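Local coordinates for protein mannan endo-1,4-beta-mannosidase (PDB 3CBW) that hydrolyses internal beta-1,4-mannosidic linkages in mannan, galactomannan and glucomannan as a secreted glycoside hydrolase of family 26, at residues A[196-209]-A[233-245]. The protein carries 3 engineered substitutions. Residues are numbered along the deposited sequence; the frame is centred on the assembly and turned at random. Where two conformers were deposited one is given.
Sequences RISLYKQLYKKIYH and KTDFYPGASYVDI
Tyr200, Tyr204 and Tyr208 of segment 196-209 face the loop 233-245, one turn apart. In Tyr204, CG is anti to the backbone N (chi1 -174°), which carries the ring to Pro238 and Tyr242. The tight part is mostly aromatic and apolar, with one hydrogen bond. Phe236 turns its edge to the face of Tyr200, offset, planes at 89°, and takes Ile197 CG1 over its own face, 3.7 Å from Phe236 CZ. Pro238 CG lies over one face of Tyr204, 3.6 Å from Tyr204 CD2. Tyr204 OH donates to Tyr242 O at 2.9 Å, tilted from the carbonyl plane. Tyr242 points its edge at the face of Tyr208. Lys205 CG sits over the centre of the Tyr242 ring, 3.8 Å from the centroid. An alanine in place of Tyr242 would probably leave the Lys205 chain and the Tyr208 face without their ring partner. On the solvent side only the lysine amines are loosely held, through water. One water joins Lys201 NZ to Asp235 O. Another joins Lys205 NZ to Pro238 O, and a third joins it to Tyr242 OH. The contact packs an outer helix of the TIM barrel against the loop between strands 220-224 and 245-252. Tyr200 OH hydrogen-bonds to Leu174 O, its side chain about 7 Å from that of His175, which by similarity positions the catalytic nucleophile. Leu203 packs on helices 131-138 and 143-163.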
ATOM      1  N   ARG A 196      -1.277  11.219  20.039  1.00 11.29           N
ATOM      2  CA  ARG A 196      -1.237  10.042  19.161  1.00 10.77           C
ATOM      3  C   ARG A 196      -0.840  10.419  17.733  1.00 10.06           C
ATOM      4  O   ARG A 196      -0.047   9.708  17.101  1.00  9.89           O
ATOM      5  CB  ARG A 196      -2.564   9.278  19.187  1.00 10.83           C
ATOM      6  CG  ARG A 196      -2.622   8.042  18.276  1.00 10.57           C
ATOM      7  CD  ARG A 196      -1.555   7.000  18.592  1.00 10.09           C
ATOM      8  NE  ARG A 196      -1.524   6.620  20.009  1.00 10.48           N
ATOM      9  CZ  ARG A 196      -1.934   5.455  20.504  1.00 10.00           C
ATOM     10  NH1 ARG A 196      -2.436   4.494  19.718  1.00  9.84           N
ATOM     11  NH2 ARG A 196      -1.830   5.247  21.812  1.00 10.96           N
ATOM     12  N   ILE A 197      -1.383  11.519  17.219  1.00 10.17           N
ATOM     13  CA  ILE A 197      -1.049  11.993  15.881  1.00 10.77           C
ATOM     14  C   ILE A 197       0.461  12.272  15.792  1.00 10.84           C
ATOM     15  O   ILE A 197       1.121  11.856  14.830  1.00 10.63           O
ATOM     16  CB  ILE A 197      -1.903  13.234  15.520  1.00 10.74           C
ATOM     17  CG1 ILE A 197      -3.362  12.819  15.301  1.00 11.62           C
ATOM     18  CG2 ILE A 197      -1.334  13.986  14.308  1.00 11.97           C
ATOM     19  CD1 ILE A 197      -4.360  13.966  15.363  1.00 13.75           C
ATOM     20  N   SER A 198       1.017  12.942  16.805  1.00 11.16           N
ATOM     21  CA  SER A 198       2.451  13.232  16.833  1.00 11.73           C
ATOM     22  C   SER A 198       3.286  11.954  16.880  1.00 11.07           C
ATOM     23  O   SER A 198       4.288  11.810  16.155  1.00 11.17           O
ATOM     24  CB  SER A 198       2.786  14.109  18.036  1.00 12.73           C
ATOM     25  OG  SER A 198       4.181  14.329  18.087  1.00 15.35           O
ATOM     26  N   LEU A 199       2.878  11.026  17.740  1.00 10.55           N
ATOM     27  CA  LEU A 199       3.592   9.765  17.880  1.00 10.20           C
ATOM     28  C   LEU A 199       3.542   8.928  16.598  1.00  9.70           C
ATOM     29  O   LEU A 199       4.534   8.280  16.237  1.00  9.59           O
ATOM     30  CB  LEU A 199       3.059   8.968  19.073  1.00 10.66           C
ATOM     31  CG  LEU A 199       3.252   9.617  20.452  1.00 12.08           C
ATOM     32  CD1 LEU A 199       2.487   8.820  21.517  1.00 13.81           C
ATOM     33  CD2 LEU A 199       4.731   9.744  20.830  1.00 14.65           C
ATOM     34  N   TYR A 200       2.398   8.933  15.919  1.00  9.40           N
ATOM     35  CA  TYR A 200       2.303   8.236  14.652  1.00  9.40           C
ATOM     36  C   TYR A 200       3.336   8.778  13.659  1.00  9.49           C
ATOM     37  O   TYR A 200       4.041   8.006  12.985  1.00  8.87           O
ATOM     38  CB  TYR A 200       0.905   8.347  14.035  1.00  9.28           C
ATOM     39  CG  TYR A 200       0.917   7.737  12.650  1.00  8.61           C
ATOM     40  CD1 TYR A 200       0.731   6.369  12.485  1.00  8.60           C
ATOM     41  CD2 TYR A 200       1.197   8.512  11.518  1.00  8.22           C
ATOM     42  CE1 TYR A 200       0.797   5.778  11.223  1.00  8.11           C
ATOM     43  CE2 TYR A 200       1.266   7.931  10.267  1.00  8.39           C
ATOM     44  CZ  TYR A 200       1.067   6.566  10.125  1.00  8.05           C
ATOM     45  OH  TYR A 200       1.127   6.016   8.867  1.00  8.69           O
ATOM     46  N   LYS A 201       3.402  10.100  13.536  1.00  9.45           N
ATOM     47  CA  LYS A 201       4.350  10.703  12.610  1.00  9.91           C
ATOM     48  C   LYS A 201       5.769  10.286  12.959  1.00 10.08           C
ATOM     49  O   LYS A 201       6.560   9.983  12.064  1.00 10.08           O
ATOM     50  CB  LYS A 201       4.213  12.222  12.568  1.00 10.76           C
ATOM     51  CG  LYS A 201       2.908  12.705  11.977  1.00 12.08           C
ATOM     52  CD  LYS A 201       2.849  14.205  12.063  1.00 15.61           C
ATOM     53  CE  LYS A 201       1.464  14.723  11.840  1.00 18.33           C
ATOM     54  NZ  LYS A 201       1.391  16.133  12.293  1.00 19.39           N
ATOM     55  N   GLN A 202       6.088  10.255  14.251  1.00 10.03           N
ATOM     56  CA  GLN A 202       7.398   9.796  14.705  1.00 10.15           C
ATOM     57  C   GLN A 202       7.658   8.351  14.310  1.00  9.69           C
ATOM     58  O   GLN A 202       8.759   8.013  13.876  1.00  9.92           O
ATOM     59  CB  GLN A 202       7.513   9.976  16.211  1.00 10.58           C
ATOM     60  CG  GLN A 202       7.556  11.429  16.630  1.00 12.66           C
ATOM     61  CD  GLN A 202       7.518  11.598  18.135  1.00 16.27           C
ATOM     62  OE1 GLN A 202       8.335  11.029  18.846  1.00 17.42           O
ATOM     63  NE2 GLN A 202       6.553  12.371  18.625  1.00 17.75           N
ATOM     64  N   LEU A 203       6.645   7.498  14.432  1.00  9.18           N
ATOM     65  CA  LEU A 203       6.796   6.093  14.078  1.00  9.48           C
ATOM     66  C   LEU A 203       7.004   5.901  12.574  1.00  9.35           C
ATOM     67  O   LEU A 203       7.855   5.112  12.152  1.00  9.90           O
ATOM     68  CB  LEU A 203       5.584   5.295  14.572  1.00  9.70           C
ATOM     69  CG  LEU A 203       5.617   3.785  14.308  1.00  9.60           C
ATOM     70  CD1 LEU A 203       6.779   3.094  15.032  1.00 12.08           C
ATOM     71  CD2 LEU A 203       4.294   3.159  14.719  1.00 10.58           C
ATOM     72  N   TYR A 204       6.237   6.625  11.769  1.00  8.95           N
ATOM     73  CA  TYR A 204       6.397   6.544  10.334  1.00  9.18           C
ATOM     74  C   TYR A 204       7.819   6.980   9.958  1.00  9.31           C
ATOM     75  O   TYR A 204       8.499   6.302   9.176  1.00  9.10           O
ATOM     76  CB  TYR A 204       5.346   7.404   9.646  1.00  9.87           C
ATOM     77  CG  TYR A 204       5.352   7.273   8.147  1.00  9.45           C
ATOM     78  CD1 TYR A 204       4.319   6.624   7.474  1.00  9.55           C
ATOM     79  CD2 TYR A 204       6.386   7.831   7.399  1.00 11.22           C
ATOM     80  CE1 TYR A 204       4.339   6.532   6.073  1.00 10.32           C
ATOM     81  CE2 TYR A 204       6.422   7.735   6.046  1.00 12.19           C
ATOM     82  CZ  TYR A 204       5.417   7.086   5.385  1.00 10.35           C
ATOM     83  OH  TYR A 204       5.488   7.065   4.019  1.00 12.49           O
ATOM     84  N   LYS A 205       8.276   8.097  10.517  1.00  9.27           N
ATOM     85  CA  LYS A 205       9.621   8.588  10.219  1.00  9.94           C
ATOM     86  C   LYS A 205      10.700   7.628  10.707  1.00 10.01           C
ATOM     87  O   LYS A 205      11.726   7.481  10.055  1.00 10.39           O
ATOM     88  CB  LYS A 205       9.828   9.972  10.804  1.00 10.92           C
ATOM     89  CG  LYS A 205       8.975  11.034  10.164  1.00 12.34           C
ATOM     90  CD  LYS A 205       9.281  12.348  10.828  1.00 17.64           C
ATOM     91  CE  LYS A 205       8.244  13.387  10.574  1.00 20.70           C
ATOM     92  NZ  LYS A 205       8.554  14.561  11.435  1.00 23.81           N
ATOM     93  N   LYS A 206      10.463   6.963  11.834  1.00  9.77           N
ATOM     94  CA  LYS A 206      11.403   5.964  12.345  1.00 10.69           C
ATOM     95  C   LYS A 206      11.552   4.813  11.348  1.00 10.31           C
ATOM     96  O   LYS A 206      12.660   4.347  11.063  1.00 10.42           O
ATOM     97  CB  LYS A 206      10.904   5.454  13.688  1.00 11.48           C
ATOM     98  CG  LYS A 206      11.752   4.389  14.342  1.00 13.24           C
ATOM     99  CD  LYS A 206      11.219   4.119  15.745  1.00 16.01           C
ATOM    100  CE  LYS A 206      12.045   3.117  16.479  1.00 18.08           C
ATOM    101  NZ  LYS A 206      13.260   3.724  17.096  1.00 18.77           N
ATOM    102  N   ILE A 207      10.434   4.362  10.793  1.00  9.84           N
ATOM    103  CA  ILE A 207      10.501   3.312   9.788  1.00  9.65           C
ATOM    104  C   ILE A 207      11.163   3.834   8.504  1.00  8.73           C
ATOM    105  O   ILE A 207      11.985   3.138   7.901  1.00  8.72           O
ATOM    106  CB  ILE A 207       9.123   2.685   9.516  1.00  9.76           C
ATOM    107  CG1 ILE A 207       8.620   1.979  10.785  1.00 10.79           C
ATOM    108  CG2 ILE A 207       9.186   1.744   8.304  1.00 10.51           C
ATOM    109  CD1 ILE A 207       7.285   1.281  10.631  1.00 11.90           C
ATOM    110  N   TYR A 208      10.807   5.047   8.084  1.00  8.16           N
ATOM    111  CA  TYR A 208      11.441   5.647   6.905  1.00  8.58           C
ATOM    112  C   TYR A 208      12.968   5.683   7.085  1.00  8.87           C
ATOM    113  O   TYR A 208      13.714   5.284   6.186  1.00  8.93           O
ATOM    114  CB  TYR A 208      10.883   7.051   6.614  1.00  8.92           C
ATOM    115  CG  TYR A 208      11.575   7.680   5.426  1.00  8.65           C
ATOM    116  CD1 TYR A 208      11.089   7.506   4.130  1.00  8.67           C
ATOM    117  CD2 TYR A 208      12.763   8.409   5.592  1.00  9.10           C
ATOM    118  CE1 TYR A 208      11.746   8.063   3.033  1.00  9.87           C
ATOM    119  CE2 TYR A 208      13.437   8.951   4.496  1.00  9.91           C
ATOM    120  CZ  TYR A 208      12.910   8.782   3.224  1.00  9.78           C
ATOM    121  OH  TYR A 208      13.562   9.313   2.124  1.00 10.92           O
ATOM    122  N   HIS A 209      13.431   6.153   8.241  1.00  8.88           N
ATOM    123  CA  HIS A 209      14.871   6.262   8.479  1.00  9.48           C
ATOM    124  C   HIS A 209      15.538   4.914   8.622  1.00  9.06           C
ATOM    125  O   HIS A 209      16.664   4.742   8.148  1.00  9.82           O
ATOM    126  CB  HIS A 209      15.153   7.155   9.684  1.00 10.56           C
ATOM    127  CG  HIS A 209      14.820   8.582   9.426  1.00 10.82           C
ATOM    128  ND1 HIS A 209      14.087   9.355  10.301  1.00 13.00           N
ATOM    129  CD2 HIS A 209      15.096   9.368   8.362  1.00 10.87           C
ATOM    130  CE1 HIS A 209      13.937  10.564   9.789  1.00 13.14           C
ATOM    131  NE2 HIS A 209      14.541  10.599   8.614  1.00 11.80           N
ATOM    132  N   LYS A 233      -7.840  12.529   7.777  1.00 12.60           N
ATOM    133  CA  LYS A 233      -7.057  11.918   6.709  1.00 12.89           C
ATOM    134  C   LYS A 233      -5.702  12.560   6.520  1.00 12.14           C
ATOM    135  O   LYS A 233      -4.762  11.873   6.147  1.00 12.32           O
ATOM    136  CB  LYS A 233      -7.785  11.981   5.371  1.00 13.46           C
ATOM    137  CG  LYS A 233      -8.696  10.832   5.067  1.00 17.29           C
ATOM    138  CD  LYS A 233     -10.102  11.231   5.323  1.00 17.34           C
ATOM    139  CE  LYS A 233     -11.089  10.163   4.917  1.00 16.69           C
ATOM    140  NZ  LYS A 233     -12.386  10.473   5.541  1.00 16.46           N
ATOM    141  N   THR A 234      -5.597  13.869   6.740  1.00 11.80           N
ATOM    142  CA  THR A 234      -4.325  14.566   6.546  1.00 12.70           C
ATOM    143  C   THR A 234      -3.563  14.868   7.822  1.00 12.20           C
ATOM    144  O   THR A 234      -2.392  15.212   7.745  1.00 12.01           O
ATOM    145  CB  THR A 234      -4.488  15.878   5.758  1.00 13.52           C
ATOM    146  OG1 THR A 234      -5.275  16.802   6.513  1.00 15.62           O
ATOM    147  CG2 THR A 234      -5.125  15.621   4.400  1.00 14.67           C
ATOM    148  N   ASP A 235      -4.199  14.737   8.988  1.00 11.70           N
ATOM    149  CA  ASP A 235      -3.538  15.100  10.236  0.50 11.52           C
ATOM    150  C   ASP A 235      -2.330  14.214  10.515  1.00 11.13           C
ATOM    151  O   ASP A 235      -1.368  14.658  11.127  1.00 11.15           O
ATOM    152  CB  ASP A 235      -4.517  15.066  11.418  0.50 11.95           C
ATOM    153  CG  ASP A 235      -5.544  16.192  11.371  0.50 12.87           C
ATOM    154  OD1 ASP A 235      -5.357  17.171  10.623  0.50 14.37           O
ATOM    155  OD2 ASP A 235      -6.548  16.091  12.103  0.50 12.91           O
ATOM    156  N   PHE A 236      -2.373  12.976  10.038  1.00 10.86           N
ATOM    157  CA  PHE A 236      -1.303  12.021  10.273  1.00 10.38           C
ATOM    158  C   PHE A 236      -0.163  12.098   9.260  1.00 10.00           C
ATOM    159  O   PHE A 236       0.796  11.353   9.362  1.00 10.27           O
ATOM    160  CB  PHE A 236      -1.884  10.613  10.274  1.00 10.85           C
ATOM    161  CG  PHE A 236      -2.742  10.305  11.468  1.00 10.12           C
ATOM    162  CD1 PHE A 236      -2.164   9.827  12.634  1.00  9.86           C
ATOM    163  CD2 PHE A 236      -4.118  10.454  11.406  1.00 12.07           C
ATOM    164  CE1 PHE A 236      -2.943   9.525  13.733  1.00 12.15           C
ATOM    165  CE2 PHE A 236      -4.894  10.157  12.494  1.00 12.54           C
ATOM    166  CZ  PHE A 236      -4.305   9.690  13.659  1.00 12.85           C
ATOM    167  N   TYR A 237      -0.266  13.000   8.298  1.00  9.76           N
ATOM    168  CA  TYR A 237       0.720  13.058   7.219  1.00  9.87           C
ATOM    169  C   TYR A 237       2.077  13.434   7.789  1.00 10.21           C
ATOM    170  O   TYR A 237       2.212  14.476   8.408  1.00 10.93           O
ATOM    171  CB  TYR A 237       0.280  14.114   6.230  1.00 10.04           C
ATOM    172  CG  TYR A 237       1.118  14.278   4.998  1.00  9.06           C
ATOM    173  CD1 TYR A 237       1.285  13.236   4.087  1.00  9.50           C
ATOM    174  CD2 TYR A 237       1.686  15.515   4.699  1.00  9.77           C
ATOM    175  CE1 TYR A 237       2.021  13.414   2.921  1.00  8.91           C
ATOM    176  CE2 TYR A 237       2.413  15.705   3.543  1.00  9.82           C
ATOM    177  CZ  TYR A 237       2.571  14.654   2.659  1.00  9.75           C
ATOM    178  OH  TYR A 237       3.272  14.860   1.506  1.00 11.03           O
ATOM    179  N   PRO A 238       3.094  12.569   7.617  1.00 10.64           N
ATOM    180  CA  PRO A 238       4.370  12.860   8.257  1.00 11.24           C
ATOM    181  C   PRO A 238       5.185  13.957   7.578  1.00 11.12           C
ATOM    182  O   PRO A 238       6.120  14.478   8.190  1.00 12.54           O
ATOM    183  CB  PRO A 238       5.096  11.522   8.201  1.00 11.25           C
ATOM    184  CG  PRO A 238       4.557  10.856   7.004  1.00 11.80           C
ATOM    185  CD  PRO A 238       3.102  11.265   6.931  1.00 11.29           C
ATOM    186  N   GLY A 239       4.831  14.306   6.343  1.00 10.34           N
ATOM    187  CA  GLY A 239       5.523  15.368   5.618  1.00 10.30           C
ATOM    188  C   GLY A 239       5.956  14.949   4.234  1.00  9.73           C
ATOM    189  O   GLY A 239       6.106  13.750   3.935  1.00  9.50           O
ATOM    190  N   ALA A 240       6.196  15.954   3.395  1.00  9.44           N
ATOM    191  CA  ALA A 240       6.507  15.734   1.986  1.00  9.76           C
ATOM    192  C   ALA A 240       7.805  14.983   1.758  1.00 10.04           C
ATOM    193  O   ALA A 240       7.989  14.383   0.698  1.00 10.54           O
ATOM    194  CB  ALA A 240       6.545  17.056   1.230  1.00 10.60           C
ATOM    195  N   SER A 241       8.722  15.036   2.718  1.00  9.74           N
ATOM    196  CA  SER A 241       9.988  14.328   2.517  1.00  9.78           C
ATOM    197  C   SER A 241       9.950  12.831   2.839  1.00  8.95           C
ATOM    198  O   SER A 241      10.944  12.142   2.635  1.00  8.69           O
ATOM    199  CB  SER A 241      11.120  15.008   3.280  1.00 11.33           C
ATOM    200  OG  SER A 241      10.978  14.747   4.647  1.00 12.05           O
ATOM    201  N   TYR A 242       8.797  12.320   3.288  1.00  8.20           N
ATOM    202  CA  TYR A 242       8.705  10.925   3.703  1.00  8.18           C
ATOM    203  C   TYR A 242       7.669  10.144   2.916  1.00  7.92           C
ATOM    204  O   TYR A 242       7.491   8.959   3.190  1.00  7.97           O
ATOM    205  CB  TYR A 242       8.380  10.805   5.201  1.00  9.12           C
ATOM    206  CG  TYR A 242       9.204  11.727   6.074  1.00  9.27           C
ATOM    207  CD1 TYR A 242      10.568  11.514   6.295  1.00 11.34           C
ATOM    208  CD2 TYR A 242       8.634  12.886   6.598  1.00 11.15           C
ATOM    209  CE1 TYR A 242      11.310  12.397   7.095  1.00 11.38           C
ATOM    210  CE2 TYR A 242       9.361  13.762   7.378  1.00 11.94           C
ATOM    211  CZ  TYR A 242      10.688  13.517   7.611  1.00 10.34           C
ATOM    212  OH  TYR A 242      11.393  14.410   8.389  1.00 11.78           O
ATOM    213  N   VAL A 243       6.983  10.791   1.970  1.00  7.76           N
ATOM    214  CA  VAL A 243       5.841  10.179   1.281  1.00  8.06           C
ATOM    215  C   VAL A 243       5.924  10.472  -0.197  1.00  7.77           C
ATOM    216  O   VAL A 243       6.053  11.627  -0.605  1.00  7.84           O
ATOM    217  CB  VAL A 243       4.492  10.738   1.820  1.00  8.25           C
ATOM    218  CG1 VAL A 243       3.315  10.178   1.024  1.00  8.54           C
ATOM    219  CG2 VAL A 243       4.309  10.401   3.297  1.00  9.33           C
ATOM    220  N   ASP A 244       5.823   9.424  -1.002  1.00  6.96           N
ATOM    221  CA  ASP A 244       5.763   9.564  -2.458  1.00  7.35           C
ATOM    222  C   ASP A 244       4.336   9.596  -3.012  1.00  7.15           C
ATOM    223  O   ASP A 244       4.050  10.345  -3.953  1.00  7.71           O
ATOM    224  CB  ASP A 244       6.534   8.422  -3.131  1.00  7.28           C
ATOM    225  CG  ASP A 244       8.018   8.506  -2.872  1.00  7.88           C
ATOM    226  OD1 ASP A 244       8.619   9.539  -3.230  1.00  8.44           O
ATOM    227  OD2 ASP A 244       8.594   7.543  -2.319  1.00  7.69           O
ATOM    228  N   ILE A 245       3.460   8.760  -2.448  1.00  7.14           N
ATOM    229  CA  ILE A 245       2.090   8.582  -2.939  1.00  7.21           C
ATOM    230  C   ILE A 245       1.167   8.632  -1.748  1.00  6.96           C
ATOM    231  O   ILE A 245       1.467   8.046  -0.707  1.00  6.95           O
ATOM    232  CB  ILE A 245       1.927   7.218  -3.688  1.00  7.14           C
ATOM    233  CG1 ILE A 245       2.770   7.211  -4.969  1.00  8.25           C
ATOM    234  CG2 ILE A 245       0.457   6.892  -3.995  1.00  7.22           C
ATOM    235  CD1 ILE A 245       2.851   5.874  -5.684  1.00  8.34           C
TER
HETATM  236  O   HOH W   1      -1.033  17.315  11.919  1.00 29.04           O
HETATM  237  O   HOH W   2       1.270  16.868   8.923  1.00 35.39           O
HETATM  238  O   HOH W   3      11.390  14.573  11.164  1.00 25.46           O
HETATM  239  O   HOH W   4       7.500  16.515   9.234  1.00 40.00           O